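Local structure of catechol 1,2-dioxygenase (Acinetobacter sp., 1DMH) at residues Asp10-Asp13 with Phe14-Val17; Arg36-Ser39 with Asp40-Ala44; His82-Asp85 with Met86-Asp89. The protein catalyses the intradiol cleavage of catechol by O2 to cis,cis-muconate, using one ferric ion in each subunit of a homodimer. All coordinates share one frame; numbering follows the deposited sequence.

Contact 1: Asp10-Asp13 with Phe14-Val17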
loop_
_atom_site.group_PDB
_atom_site.type_symbol
_atom_site.label_atom_id
_atom_site.label_comp_id
_atom_site.label_asym_id
_atom_site.label_seq_id
_atom_site.Cartn_x
_atom_site.Cartn_y
_atom_site.Cartn_z
ATOM N N ASP A 10 7.391 20.349 18.190
ATOM C CA ASP A 10 6.653 19.155 18.574
ATOM C C ASP A 10 6.491 18.188 17.397
ATOM O O ASP A 10 6.705 16.985 17.557
ATOM C CB ASP A 10 5.298 19.541 19.148
ATOM C CG ASP A 10 5.436 20.411 20.371
ATOM O OD1 ASP A 10 6.131 19.973 21.307
ATOM O OD2 ASP A 10 4.872 21.529 20.404
ATOM N N VAL A 11 6.132 18.701 16.220
ATOM C CA VAL A 11 5.983 17.835 15.054
ATOM C C VAL A 11 7.342 17.340 14.534
ATOM O O VAL A 11 7.503 16.157 14.213
ATOM C CB VAL A 11 5.215 18.545 13.929
ATOM C CG1 VAL A 11 5.246 17.695 12.637
ATOM C CG2 VAL A 11 3.781 18.776 14.383
ATOM N N GLN A 12 8.331 18.226 14.469
ATOM C CA GLN A 12 9.644 17.805 13.996
ATOM C C GLN A 12 10.274 16.713 14.885
ATOM O O GLN A 12 10.836 15.737 14.360
ATOM C CB GLN A 12 10.547 19.033 13.864
ATOM C CG GLN A 12 9.991 20.016 12.814
ATOM C CD GLN A 12 9.854 19.366 11.454
ATOM O OE1 GLN A 12 10.822 18.811 10.935
ATOM N NE2 GLN A 12 8.664 19.421 10.871
ATOM N N ASP A 13 10.170 16.851 16.212
ATOM C CA ASP A 13 10.722 15.832 17.107
ATOM C C ASP A 13 9.944 14.534 16.992
ATOM O O ASP A 13 10.521 13.433 17.008
ATOM C CB ASP A 13 10.705 16.290 18.563
ATOM C CG ASP A 13 11.713 17.394 18.836
ATOM O OD1 ASP A 13 12.709 17.491 18.072
ATOM O OD2 ASP A 13 11.518 18.142 19.828
ATOM N N PHE A 14 8.627 14.672 16.868
ATOM C CA PHE A 14 7.757 13.520 16.723
ATOM C C PHE A 14 8.193 12.693 15.497
ATOM O O PHE A 14 8.285 11.474 15.564
ATOM C CB PHE A 14 6.304 13.984 16.563
ATOM C CG PHE A 14 5.307 12.842 16.493
ATOM C CD1 PHE A 14 5.291 11.863 17.485
ATOM C CD2 PHE A 14 4.376 12.761 15.454
ATOM C CE1 PHE A 14 4.367 10.816 17.457
ATOM C CE2 PHE A 14 3.437 11.712 15.407
ATOM C CZ PHE A 14 3.436 10.736 16.418
ATOM N N LEU A 15 8.457 13.364 14.378
ATOM C CA LEU A 15 8.887 12.675 13.165
ATOM C C LEU A 15 10.180 11.884 13.401
ATOM O O LEU A 15 10.384 10.820 12.810
ATOM C CB LEU A 15 9.090 13.693 12.032
ATOM C CG LEU A 15 7.822 14.206 11.333
ATOM C CD1 LEU A 15 8.097 15.436 10.501
ATOM C CD2 LEU A 15 7.263 13.085 10.455
ATOM N N ARG A 16 11.062 12.400 14.256
ATOM C CA ARG A 16 12.306 11.689 14.504
ATOM C C ARG A 16 12.033 10.461 15.357
ATOM O O ARG A 16 12.626 9.403 15.144
ATOM C CB ARG A 16 13.332 12.607 15.178
ATOM C CG ARG A 16 13.824 13.751 14.280
ATOM C CD ARG A 16 14.904 14.537 15.016
ATOM N NE ARG A 16 16.077 13.694 15.251
ATOM C CZ ARG A 16 16.970 13.407 14.312
ATOM N NH1 ARG A 16 16.818 13.916 13.094
ATOM N NH2 ARG A 16 17.976 12.576 14.570
ATOM N N VAL A 17 11.129 10.597 16.321
ATOM C CA VAL A 17 10.767 9.466 17.178
ATOM C C VAL A 17 10.103 8.332 16.382
ATOM O O VAL A 17 10.486 7.164 16.483
ATOM C CB VAL A 17 9.802 9.919 18.270
ATOM C CG1 VAL A 17 9.304 8.711 19.073
ATOM C CG2 VAL A 17 10.494 10.929 19.154
#
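Val11 and Leu15, one helical turn apart, meet through branch ends: CG1 of Val11 lies 4.2 Å from CD1 of Leu15. The same CD1 is approached by Gln12, whose side chain runs beside that of Leu15, its NE2 4.0 Å from the methyl. This is an apolar flank for the amide, whose NE2 hydrogen-bonds the backbone O of Phe6. Beneath the side chains runs the i to i+4 bonding of helix 9-18. Leu15 N reaches Val11 O at 3.0 Å, and Val17 N reaches Asp13 O, also at 3.0 Å. Arg16 N is held less firmly, by weak bonds to the carbonyls of Gln12 and Asp13. The helix belongs to the N-terminal helical zipper that forms the dimer axis, and its residue types follow its sides. Leu15, buried, packs on Leu38 and Tyr42 of helix 28-47, while Asp10 and Asp13, both exposed, carry charge outward. Phe14 holds CG anti to its own N (chi1 -176°), which carries the ring away from the preceding turn to meet, edge-to-face, Tyr255 and His82 of the second subunit.

Contact 2: Arg36-Ser39 with Asp40-Ala44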
loop_
_atom_site.group_PDB
_atom_site.type_symbol
_atom_site.label_atom_id
_atom_site.label_comp_id
_atom_site.label_asym_id
_atom_site.label_seq_id
_atom_site.Cartn_x
_atom_site.Cartn_y
_atom_site.Cartn_z
ATOM N N ARG A 36 12.397 10.584 5.769
ATOM C CA ARG A 36 12.124 11.493 4.658
ATOM C C ARG A 36 10.709 11.345 4.109
ATOM O O ARG A 36 10.016 12.335 3.893
ATOM C CB ARG A 36 13.141 11.260 3.534
ATOM C CG ARG A 36 12.843 11.978 2.225
ATOM C CD ARG A 36 12.759 13.473 2.380
ATOM N NE ARG A 36 12.660 14.100 1.067
ATOM C CZ ARG A 36 13.713 14.381 0.299
ATOM N NH1 ARG A 36 14.950 14.110 0.722
ATOM N NH2 ARG A 36 13.530 14.863 -0.919
ATOM N N VAL A 37 10.274 10.112 3.875
ATOM C CA VAL A 37 8.934 9.902 3.353
ATOM C C VAL A 37 7.863 10.418 4.326
ATOM O O VAL A 37 6.908 11.061 3.898
ATOM C CB VAL A 37 8.692 8.405 3.013
ATOM C CG1 VAL A 37 7.254 8.208 2.532
ATOM C CG2 VAL A 37 9.647 7.964 1.921
ATOM N N LEU A 38 8.010 10.158 5.627
ATOM C CA LEU A 38 7.019 10.653 6.601
ATOM C C LEU A 38 6.994 12.173 6.659
ATOM O O LEU A 38 5.941 12.790 6.741
ATOM C CB LEU A 38 7.300 10.159 8.018
ATOM C CG LEU A 38 7.121 8.677 8.293
ATOM C CD1 LEU A 38 7.368 8.417 9.766
ATOM C CD2 LEU A 38 5.718 8.276 7.918
ATOM N N SER A 39 8.172 12.775 6.644
ATOM C CA SER A 39 8.262 14.220 6.690
ATOM C C SER A 39 7.536 14.808 5.505
ATOM O O SER A 39 6.724 15.703 5.662
ATOM C CB SER A 39 9.725 14.665 6.678
ATOM O OG SER A 39 10.353 14.221 7.866
ATOM N N ASP A 40 7.835 14.310 4.318
ATOM C CA ASP A 40 7.170 14.826 3.127
ATOM C C ASP A 40 5.648 14.645 3.185
ATOM O O ASP A 40 4.908 15.543 2.816
ATOM C CB ASP A 40 7.724 14.165 1.847
ATOM C CG ASP A 40 9.152 14.618 1.510
ATOM O OD1 ASP A 40 9.641 15.636 2.058
ATOM O OD2 ASP A 40 9.773 13.946 0.673
ATOM N N LEU A 41 5.176 13.490 3.649
ATOM C CA LEU A 41 3.740 13.260 3.718
ATOM C C LEU A 41 3.056 14.119 4.772
ATOM O O LEU A 41 1.951 14.604 4.539
ATOM C CB LEU A 41 3.443 11.778 3.974
ATOM C CG LEU A 41 3.675 10.852 2.783
ATOM C CD1 LEU A 41 3.461 9.408 3.236
ATOM C CD2 LEU A 41 2.713 11.202 1.661
ATOM N N TYR A 42 3.687 14.283 5.933
ATOM C CA TYR A 42 3.113 15.127 6.986
ATOM C C TYR A 42 3.022 16.547 6.440
ATOM O O TYR A 42 2.042 17.248 6.672
ATOM C CB TYR A 42 3.992 15.138 8.236
ATOM C CG TYR A 42 3.750 14.018 9.230
ATOM C CD1 TYR A 42 3.544 12.700 8.805
ATOM C CD2 TYR A 42 3.868 14.255 10.595
ATOM C CE1 TYR A 42 3.490 11.659 9.716
ATOM C CE2 TYR A 42 3.814 13.217 11.516
ATOM C CZ TYR A 42 3.637 11.928 11.071
ATOM O OH TYR A 42 3.698 10.896 11.965
ATOM N N LYS A 43 4.049 16.980 5.715
ATOM C CA LYS A 43 4.010 18.317 5.151
ATOM C C LYS A 43 2.946 18.403 4.052
ATOM O O LYS A 43 2.245 19.405 3.972
ATOM C CB LYS A 43 5.384 18.705 4.599
ATOM C CG LYS A 43 5.470 20.137 4.144
ATOM C CD LYS A 43 6.882 20.457 3.730
ATOM C CE LYS A 43 7.078 21.952 3.438
ATOM N NZ LYS A 43 6.249 22.415 2.276
ATOM N N ALA A 44 2.804 17.364 3.217
ATOM C CA ALA A 44 1.798 17.379 2.138
ATOM C C ALA A 44 0.375 17.453 2.739
ATOM O O ALA A 44 -0.501 18.149 2.222
ATOM C CB ALA A 44 1.955 16.129 1.210
HETATM O O HOH W 1 10.657 14.840 -1.690
#
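Helix 28-47, part of the helical zipper along the dimer axis, carries an i to i+4 salt bridge between Arg36 and Asp40. NE of Arg36 gives its hydrogen to OD2 of Asp40 at 2.9 Å, and the oxygen lies close to the guanidinium plane. It is met on its syn side, somewhat out of the carboxylate plane. The two flat groups stand steeply to each other, 76° apart, which suits a single bond through NE rather than a paired, side-on grip. A bend at chi2 (59°) folds the arginine chain forward along the helix to its partner. One water ties the pair again: it donates to Asp40 OD2 at 2.7 Å and accepts from Arg36 NH2 at 3.0 Å, so OD2 is gripped twice. NH2 also forms a salt bridge with Asp47 of the second subunit; the arginine thus joins a carboxylate of its own helix to one across the dimer interface, and the two acids probably stabilise its positive charge.

Val37, Leu38 and Leu41 supply apolar surface, in keeping with a hydrophobic zipper. Val37 flanks Leu41, with CG1 of Val37 4.0 Å from CD1 of Leu41. Leu41 also packs on Phe80 of the second subunit and lies about 5 Å from a bound phospholipid, measured from its side chain. Leu38 approaches Tyr42 more loosely, CD2 of Leu38 to CE1 of Tyr42 4.4 Å, and the tyrosine backbone N bonds Leu38 O at 2.8 Å. The buried Tyr42 suits a subunit boundary: its ring stacks on Tyr83 of the second subunit while its OH is satisfied by the backbone O of Leu78 of that subunit. Ser39, small enough to lie against Leu15 of helix 9-18, returns its OG to the carbonyl of His35.

Contact 3: His82-Asp85 with Met86-Asp89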
loop_
_atom_site.group_PDB
_atom_site.type_symbol
_atom_site.label_atom_id
_atom_site.label_comp_id
_atom_site.label_asym_id
_atom_site.label_seq_id
_atom_site.Cartn_x
_atom_site.Cartn_y
_atom_site.Cartn_z
ATOM N N HIS A 82 9.085 3.710 -15.493
ATOM C CA HIS A 82 9.709 4.456 -16.576
ATOM C C HIS A 82 10.693 5.469 -16.012
ATOM O O HIS A 82 11.737 5.698 -16.599
ATOM C CB HIS A 82 8.649 5.166 -17.419
ATOM C CG HIS A 82 9.234 6.012 -18.502
ATOM N ND1 HIS A 82 10.101 5.505 -19.447
ATOM C CD2 HIS A 82 9.121 7.338 -18.759
ATOM C CE1 HIS A 82 10.498 6.485 -20.244
ATOM N NE2 HIS A 82 9.918 7.608 -19.846
ATOM N N TYR A 83 10.355 6.080 -14.875
ATOM C CA TYR A 83 11.243 7.060 -14.227
ATOM C C TYR A 83 12.586 6.411 -13.867
ATOM O O TYR A 83 13.642 7.019 -14.068
ATOM C CB TYR A 83 10.596 7.614 -12.946
ATOM C CG TYR A 83 11.462 8.590 -12.145
ATOM C CD1 TYR A 83 12.014 9.738 -12.733
ATOM C CD2 TYR A 83 11.644 8.406 -10.778
ATOM C CE1 TYR A 83 12.719 10.685 -11.960
ATOM C CE2 TYR A 83 12.340 9.334 -9.996
ATOM C CZ TYR A 83 12.871 10.473 -10.582
ATOM O OH TYR A 83 13.485 11.404 -9.770
ATOM N N LEU A 84 12.545 5.189 -13.328
ATOM C CA LEU A 84 13.755 4.455 -12.963
ATOM C C LEU A 84 14.587 4.186 -14.215
ATOM O O LEU A 84 15.810 4.212 -14.153
ATOM C CB LEU A 84 13.401 3.141 -12.249
ATOM C CG LEU A 84 12.698 3.293 -10.880
ATOM C CD1 LEU A 84 12.352 1.914 -10.301
ATOM C CD2 LEU A 84 13.577 4.071 -9.918
ATOM N N ASP A 85 13.936 3.922 -15.352
ATOM C CA ASP A 85 14.679 3.712 -16.592
ATOM C C ASP A 85 15.305 5.028 -17.023
ATOM O O ASP A 85 16.419 5.049 -17.551
ATOM C CB ASP A 85 13.797 3.222 -17.743
ATOM C CG ASP A 85 13.361 1.765 -17.598
ATOM O OD1 ASP A 85 13.971 0.997 -16.821
ATOM O OD2 ASP A 85 12.410 1.377 -18.308
ATOM N N MET A 86 14.595 6.135 -16.828
ATOM C CA MET A 86 15.167 7.423 -17.222
ATOM C C MET A 86 16.447 7.660 -16.434
ATOM O O MET A 86 17.433 8.187 -16.969
ATOM C CB MET A 86 14.176 8.569 -16.970
ATOM C CG MET A 86 12.947 8.506 -17.854
ATOM S SD MET A 86 11.749 9.808 -17.450
ATOM C CE MET A 86 12.640 11.282 -18.132
ATOM N N ARG A 87 16.441 7.273 -15.160
ATOM C CA ARG A 87 17.621 7.453 -14.336
ATOM C C ARG A 87 18.739 6.576 -14.888
ATOM O O ARG A 87 19.891 7.031 -15.018
ATOM C CB ARG A 87 17.315 7.094 -12.892
ATOM C CG ARG A 87 16.332 8.034 -12.224
ATOM C CD ARG A 87 16.024 7.519 -10.838
ATOM N NE ARG A 87 17.155 7.702 -9.931
ATOM C CZ ARG A 87 17.586 6.793 -9.051
ATOM N NH1 ARG A 87 16.996 5.592 -8.935
ATOM N NH2 ARG A 87 18.600 7.107 -8.251
ATOM N N MET A 88 18.413 5.325 -15.223
ATOM C CA MET A 88 19.418 4.427 -15.783
ATOM C C MET A 88 20.001 4.974 -17.089
ATOM O O MET A 88 21.223 4.890 -17.316
ATOM C CB MET A 88 18.837 3.044 -15.990
ATOM C CG MET A 88 18.693 2.313 -14.690
ATOM S SD MET A 88 18.165 0.597 -14.911
ATOM C CE MET A 88 16.377 0.681 -14.784
ATOM N N ASP A 89 19.146 5.541 -17.940
ATOM C CA ASP A 89 19.627 6.131 -19.191
ATOM C C ASP A 89 20.564 7.306 -18.931
ATOM O O ASP A 89 21.611 7.440 -19.580
ATOM C CB ASP A 89 18.491 6.621 -20.062
ATOM C CG ASP A 89 17.717 5.498 -20.688
ATOM O OD1 ASP A 89 18.247 4.377 -20.794
ATOM O OD2 ASP A 89 16.578 5.748 -21.094
#
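Met86 lies across one face of the His82 imidazole on helix 80-94, the fifth helix of the chain and so probably the last of the five N-terminal helices of the helical zipper; its side chains touch the second subunit. CG of Met86 sits over the ring, 4.0 Å from its centroid and 22° off the normal, a CH-pi contact displaced toward the rim. The sulfur beyond it stands oblique to the ring, SD 3.7 Å from NE2 of His82. With chi1 at 177°, CG of His82 lies opposite its N, and the ring swings toward the next turn, where the flexible, polarisable methionine can follow its surface.

Tyr83 and Arg87 repeat the pattern one residue on, but more loosely. CD of Arg87 lies over one face of the phenol ring near its rim, 4.2 Å from CE2 of Tyr83; the guanidinium is turned 33° from the ring plane. The charged end is used elsewhere: NH1 bonds the carbonyl of Ile50 of the second subunit, while Tyr83 OH bonds the carbonyl of Tyr42 there. An arginine suits this place because its methylene chain can line an aromatic ring while its head reaches a backbone oxygen across the interface. Leu84 runs alongside the arginine, CD2 of Leu84 against NH1 of Arg87 at 3.9 Å.

Asp85 and Asp89 both meet the basic side chain of Arg103. Asp89 forms salt bridges with Arg103 and Arg258, and the buried Asp85 packs against Arg103 and Ile105, its side chain about 10 Å from that of the iron ligand His226. Met88 crosses over Asp85, bringing its terminal CE to 3.2 Å from OD1 of Asp85.

In the fold
Each contact joins side chains one turn apart within a single helix, and all three touch the second subunit; their side-chain chemistry differs. Contacts 1 and 2 belong to consecutive helices that pack together: CD2 of Leu15 lies 3.6 Å from CD2 of Tyr42. Contact 1, farthest from the chain's centre, has the most exposed residues and the sparsest side-chain pairing. Contact 2, partly buried with two buried residues and none exposed, combines a hydrated salt bridge with apolar surface. Contact 3, its centre about 12 Å from the centre of the chain, has three buried residues and trades charge pairing between its turns for ring-face contacts. It touches neither of the others within the chain, yet across the dimer its residues meet contacts 1 and 2 of the second subunit.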